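PDB 3I44: aldehyde dehydrogenase from Bartonella henselae, which probably catalyses the NAD(P)-dependent oxidation of aldehydes to carboxylic acids, as other members of the aldehyde dehydrogenase family do. Local coordinates for residues A[57-69]-A[224-238]. The protein carries 1 engineered substitution. Sequence-based numbering, arbitrary orientation.
Sequences ISLGSTRDADKAI and INGDGANVGSYLSAH
On the flank of the dinucleotide-binding Rossmann-type domain expected of an aldehyde dehydrogenase, helix 62-79 packs against helix 228-237, and Asp-66 reaches across to Tyr-234 and His-238. Asp-66 OD1 accepts from His-238 NE2 at 3.1 Å and from Tyr-234 OH, the latter modelled at 2.4 Å, too short to be taken at face value. The imidazole meets the anti side of the carboxylate while the oxygen stays near the ring plane. On its other ring nitrogen, His-238 ND1 accepts from the backbone N of Asp-240, so both ring nitrogens are engaged, which fixes the rotation of the imidazole. Ile-69 then closes over one face of this ring, CD1 lying 3.4 Å from the centroid of His-238. Tyr-234 is covered in the same way by Thr-62, whose CB sits over the ring centre. Tyr-234 CG, anti to its own backbone N (chi1 -175°), carries the phenol across to helix 62-79, and Ala-65 CB touches the ring edge at Tyr-234 CD2 (3.6 Å). Deeper in, Ile-224 CD1 packs on Ala-65 CA. Ile-224 directly follows strand 221-223, which pairs in parallel with 191-195, and the turn beyond it leads into helix 228-237. Here Gly-60 N donates to Asn-225 O (2.9 Å), approaching from above the carbonyl plane. One water joins Gly-60 O to Asp-227 N; another accepts from Thr-62 N and Asn-230 ND2. Asp-227 caps its own helix, OD1 receiving Asn-230 N at 2.8 Å.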
loop_
_atom_site.group_PDB
_atom_site.type_symbol
_atom_site.label_atom_id
_atom_site.label_comp_id
_atom_site.label_asym_id
_atom_site.label_seq_id
_atom_site.Cartn_x
_atom_site.Cartn_y
_atom_site.Cartn_z
ATOM N N ILE A 57 -30.334 -8.774 14.561
ATOM C CA ILE A 57 -28.984 -8.474 15.053
ATOM C C ILE A 57 -28.934 -7.077 15.651
ATOM O O ILE A 57 -29.884 -6.304 15.517
ATOM C CB ILE A 57 -27.909 -8.585 13.914
ATOM C CG1 ILE A 57 -28.226 -7.638 12.751
ATOM C CG2 ILE A 57 -27.804 -10.018 13.463
ATOM C CD1 ILE A 57 -27.001 -7.260 11.907
ATOM N N SER A 58 -27.814 -6.749 16.290
ATOM C CA SER A 58 -27.571 -5.413 16.823
ATOM C C SER A 58 -26.570 -4.689 15.944
ATOM O O SER A 58 -25.571 -5.289 15.542
ATOM C CB SER A 58 -27.007 -5.486 18.239
ATOM O OG SER A 58 -27.910 -6.102 19.121
ATOM N N LEU A 59 -26.842 -3.417 15.636
ATOM C CA LEU A 59 -25.872 -2.512 15.023
ATOM C C LEU A 59 -25.082 -1.860 16.137
ATOM O O LEU A 59 -25.638 -1.115 16.957
ATOM C CB LEU A 59 -26.571 -1.440 14.157
ATOM C CG LEU A 59 -27.216 -1.997 12.885
ATOM C CD1 LEU A 59 -27.955 -0.908 12.048
ATOM C CD2 LEU A 59 -26.172 -2.741 12.011
ATOM N N GLY A 60 -23.788 -2.149 16.181
ATOM C CA GLY A 60 -22.927 -1.653 17.252
ATOM C C GLY A 60 -22.646 -0.169 17.164
ATOM O O GLY A 60 -22.869 0.467 16.132
ATOM N N SER A 61 -22.157 0.379 18.267
ATOM C CA SER A 61 -21.785 1.801 18.363
ATOM C C SER A 61 -20.286 1.882 18.463
ATOM O O SER A 61 -19.620 0.855 18.526
ATOM C CB SER A 61 -22.378 2.415 19.649
ATOM O OG SER A 61 -21.877 1.724 20.796
ATOM N N THR A 62 -19.763 3.100 18.550
ATOM C CA THR A 62 -18.339 3.303 18.745
ATOM C C THR A 62 -17.816 2.726 20.052
ATOM O O THR A 62 -16.665 2.252 20.082
ATOM C CB THR A 62 -17.919 4.797 18.632
ATOM O OG1 THR A 62 -18.533 5.533 19.674
ATOM C CG2 THR A 62 -18.313 5.403 17.299
ATOM N N ARG A 63 -18.639 2.719 21.112
ATOM C CA ARG A 63 -18.283 2.058 22.387
ATOM C C ARG A 63 -18.062 0.560 22.242
ATOM O O ARG A 63 -17.149 0.018 22.846
ATOM C CB ARG A 63 -19.338 2.311 23.499
ATOM N N ASP A 64 -18.906 -0.122 21.473
ATOM C CA ASP A 64 -18.729 -1.571 21.241
ATOM C C ASP A 64 -17.423 -1.791 20.468
ATOM O O ASP A 64 -16.693 -2.732 20.729
ATOM C CB ASP A 64 -19.896 -2.180 20.455
ATOM C CG ASP A 64 -21.229 -1.968 21.128
ATOM O OD1 ASP A 64 -21.349 -2.302 22.328
ATOM O OD2 ASP A 64 -22.162 -1.492 20.451
ATOM N N ALA A 65 -17.135 -0.912 19.521
ATOM C CA ALA A 65 -15.877 -0.992 18.788
ATOM C C ALA A 65 -14.682 -0.821 19.730
ATOM O O ALA A 65 -13.713 -1.574 19.634
ATOM C CB ALA A 65 -15.826 0.034 17.686
ATOM N N ASP A 66 -14.750 0.147 20.655
ATOM C CA ASP A 66 -13.627 0.388 21.566
ATOM C C ASP A 66 -13.397 -0.843 22.413
ATOM O O ASP A 66 -12.263 -1.227 22.610
ATOM C CB ASP A 66 -13.842 1.622 22.459
ATOM C CG ASP A 66 -13.808 2.935 21.688
ATOM O OD1 ASP A 66 -13.179 3.036 20.617
ATOM O OD2 ASP A 66 -14.446 3.891 22.164
ATOM N N LYS A 67 -14.472 -1.464 22.888
ATOM C CA LYS A 67 -14.392 -2.692 23.685
ATOM C C LYS A 67 -13.660 -3.802 22.912
ATOM O O LYS A 67 -12.723 -4.407 23.414
ATOM C CB LYS A 67 -15.796 -3.227 24.024
ATOM C CG LYS A 67 -16.429 -2.843 25.369
ATOM C CD LYS A 67 -17.724 -3.703 25.658
ATOM C CE LYS A 67 -17.411 -5.193 26.006
ATOM N NZ LYS A 67 -18.668 -6.050 26.202
ATOM N N ALA A 68 -14.160 -4.105 21.719
ATOM C CA ALA A 68 -13.542 -5.098 20.826
ATOM C C ALA A 68 -12.048 -4.795 20.590
ATOM O O ALA A 68 -11.193 -5.661 20.777
ATOM C CB ALA A 68 -14.320 -5.187 19.501
ATOM N N ILE A 69 -11.727 -3.553 20.253
ATOM C CA ILE A 69 -10.351 -3.193 19.976
ATOM C C ILE A 69 -9.491 -3.328 21.250
ATOM O O ILE A 69 -8.362 -3.788 21.171
ATOM C CB ILE A 69 -10.238 -1.764 19.389
ATOM C CG1 ILE A 69 -10.899 -1.693 18.004
ATOM C CG2 ILE A 69 -8.770 -1.296 19.333
ATOM C CD1 ILE A 69 -11.103 -0.240 17.507
ATOM N N ILE A 224 -18.030 -7.658 15.897
ATOM C CA ILE A 224 -19.106 -6.716 16.185
ATOM C C ILE A 224 -19.871 -6.471 14.888
ATOM O O ILE A 224 -19.269 -6.385 13.818
ATOM C CB ILE A 224 -18.604 -5.360 16.767
ATOM C CG1 ILE A 224 -17.652 -4.658 15.788
ATOM C CG2 ILE A 224 -17.974 -5.582 18.137
ATOM C CD1 ILE A 224 -17.164 -3.297 16.234
ATOM N N ASN A 225 -21.192 -6.422 14.966
ATOM C CA ASN A 225 -22.006 -6.046 13.806
ATOM C C ASN A 225 -22.165 -4.540 13.766
ATOM O O ASN A 225 -21.932 -3.840 14.769
ATOM C CB ASN A 225 -23.368 -6.746 13.835
ATOM C CG ASN A 225 -23.268 -8.227 13.525
ATOM O OD1 ASN A 225 -23.794 -9.076 14.252
ATOM N ND2 ASN A 225 -22.555 -8.547 12.459
ATOM N N GLY A 226 -22.501 -4.019 12.587
ATOM C CA GLY A 226 -22.642 -2.590 12.444
ATOM C C GLY A 226 -22.679 -2.237 10.994
ATOM O O GLY A 226 -22.564 -3.133 10.145
ATOM N N ASP A 227 -22.824 -0.940 10.708
ATOM C CA ASP A 227 -22.901 -0.475 9.318
ATOM C C ASP A 227 -21.613 0.188 8.891
ATOM O O ASP A 227 -20.691 0.336 9.692
ATOM C CB ASP A 227 -24.141 0.422 9.090
ATOM C CG ASP A 227 -24.005 1.838 9.661
ATOM O OD1 ASP A 227 -23.069 2.163 10.432
ATOM O OD2 ASP A 227 -24.884 2.651 9.295
ATOM N N GLY A 228 -21.544 0.585 7.626
ATOM C CA GLY A 228 -20.342 1.228 7.108
ATOM C C GLY A 228 -20.144 2.624 7.656
ATOM O O GLY A 228 -19.040 3.004 8.077
ATOM N N ALA A 229 -21.224 3.396 7.660
ATOM C CA ALA A 229 -21.133 4.831 7.945
ATOM C C ALA A 229 -20.722 5.091 9.384
ATOM O O ALA A 229 -20.053 6.075 9.674
ATOM C CB ALA A 229 -22.471 5.516 7.636
ATOM N N ASN A 230 -21.107 4.210 10.295
ATOM C CA ASN A 230 -20.711 4.370 11.679
ATOM C C ASN A 230 -19.538 3.454 12.035
ATOM O O ASN A 230 -18.427 3.931 12.085
ATOM C CB ASN A 230 -21.897 4.174 12.616
ATOM C CG ASN A 230 -21.559 4.526 14.079
ATOM O OD1 ASN A 230 -20.669 5.337 14.353
ATOM N ND2 ASN A 230 -22.267 3.913 15.006
ATOM N N VAL A 231 -19.763 2.156 12.247
ATOM C CA VAL A 231 -18.694 1.273 12.746
ATOM C C VAL A 231 -17.550 1.065 11.755
ATOM O O VAL A 231 -16.396 1.083 12.154
ATOM C CB VAL A 231 -19.227 -0.114 13.206
ATOM C CG1 VAL A 231 -18.061 -1.072 13.516
ATOM C CG2 VAL A 231 -20.155 0.070 14.427
ATOM N N GLY A 232 -17.856 0.878 10.475
ATOM C CA GLY A 232 -16.811 0.665 9.458
ATOM C C GLY A 232 -15.850 1.834 9.356
ATOM O O GLY A 232 -14.621 1.660 9.379
ATOM N N SER A 233 -16.414 3.035 9.262
ATOM C CA SER A 233 -15.627 4.265 9.240
ATOM C C SER A 233 -14.857 4.484 10.536
ATOM O O SER A 233 -13.719 4.932 10.497
ATOM C CB SER A 233 -16.504 5.492 8.988
ATOM O OG SER A 233 -17.363 5.226 7.905
ATOM N N TYR A 234 -15.485 4.185 11.667
ATOM C CA TYR A 234 -14.835 4.337 12.960
ATOM C C TYR A 234 -13.601 3.395 13.127
ATOM O O TYR A 234 -12.540 3.804 13.622
ATOM C CB TYR A 234 -15.862 4.088 14.077
ATOM C CG TYR A 234 -15.307 4.348 15.455
ATOM C CD1 TYR A 234 -14.999 5.654 15.874
ATOM C CD2 TYR A 234 -15.051 3.297 16.327
ATOM C CE1 TYR A 234 -14.478 5.894 17.165
ATOM C CE2 TYR A 234 -14.531 3.512 17.610
ATOM C CZ TYR A 234 -14.243 4.809 18.022
ATOM O OH TYR A 234 -13.735 5.020 19.296
ATOM N N LEU A 235 -13.739 2.137 12.723
ATOM C CA LEU A 235 -12.571 1.234 12.654
ATOM C C LEU A 235 -11.460 1.789 11.736
ATOM O O LEU A 235 -10.282 1.815 12.100
ATOM C CB LEU A 235 -13.001 -0.170 12.160
ATOM C CG LEU A 235 -13.938 -0.989 13.055
ATOM C CD1 LEU A 235 -14.264 -2.352 12.414
ATOM C CD2 LEU A 235 -13.372 -1.208 14.458
ATOM N N SER A 236 -11.825 2.257 10.550
ATOM C CA SER A 236 -10.811 2.722 9.608
ATOM C C SER A 236 -10.057 3.949 10.110
ATOM O O SER A 236 -8.935 4.201 9.692
ATOM C CB SER A 236 -11.428 2.992 8.247
ATOM O OG SER A 236 -12.443 3.947 8.395
ATOM N N ALA A 237 -10.646 4.695 11.038
ATOM C CA ALA A 237 -9.994 5.872 11.605
ATOM C C ALA A 237 -9.407 5.642 13.002
ATOM O O ALA A 237 -8.785 6.533 13.553
ATOM C CB ALA A 237 -10.980 7.101 11.598
ATOM N N HIS A 238 -9.568 4.447 13.568
ATOM C CA HIS A 238 -9.205 4.239 14.963
ATOM C C HIS A 238 -7.669 4.195 15.141
ATOM O O HIS A 238 -6.964 3.519 14.395
ATOM C CB HIS A 238 -9.847 2.968 15.506
ATOM C CG HIS A 238 -9.924 2.924 16.993
ATOM N ND1 HIS A 238 -8.830 2.661 17.785
ATOM C CD2 HIS A 238 -10.962 3.127 17.837
ATOM C CE1 HIS A 238 -9.190 2.699 19.054
ATOM N NE2 HIS A 238 -10.481 2.973 19.113
HETATM O O HOH W 1 -23.287 0.504 13.228
HETATM O O HOH W 2 -21.761 5.031 17.834
#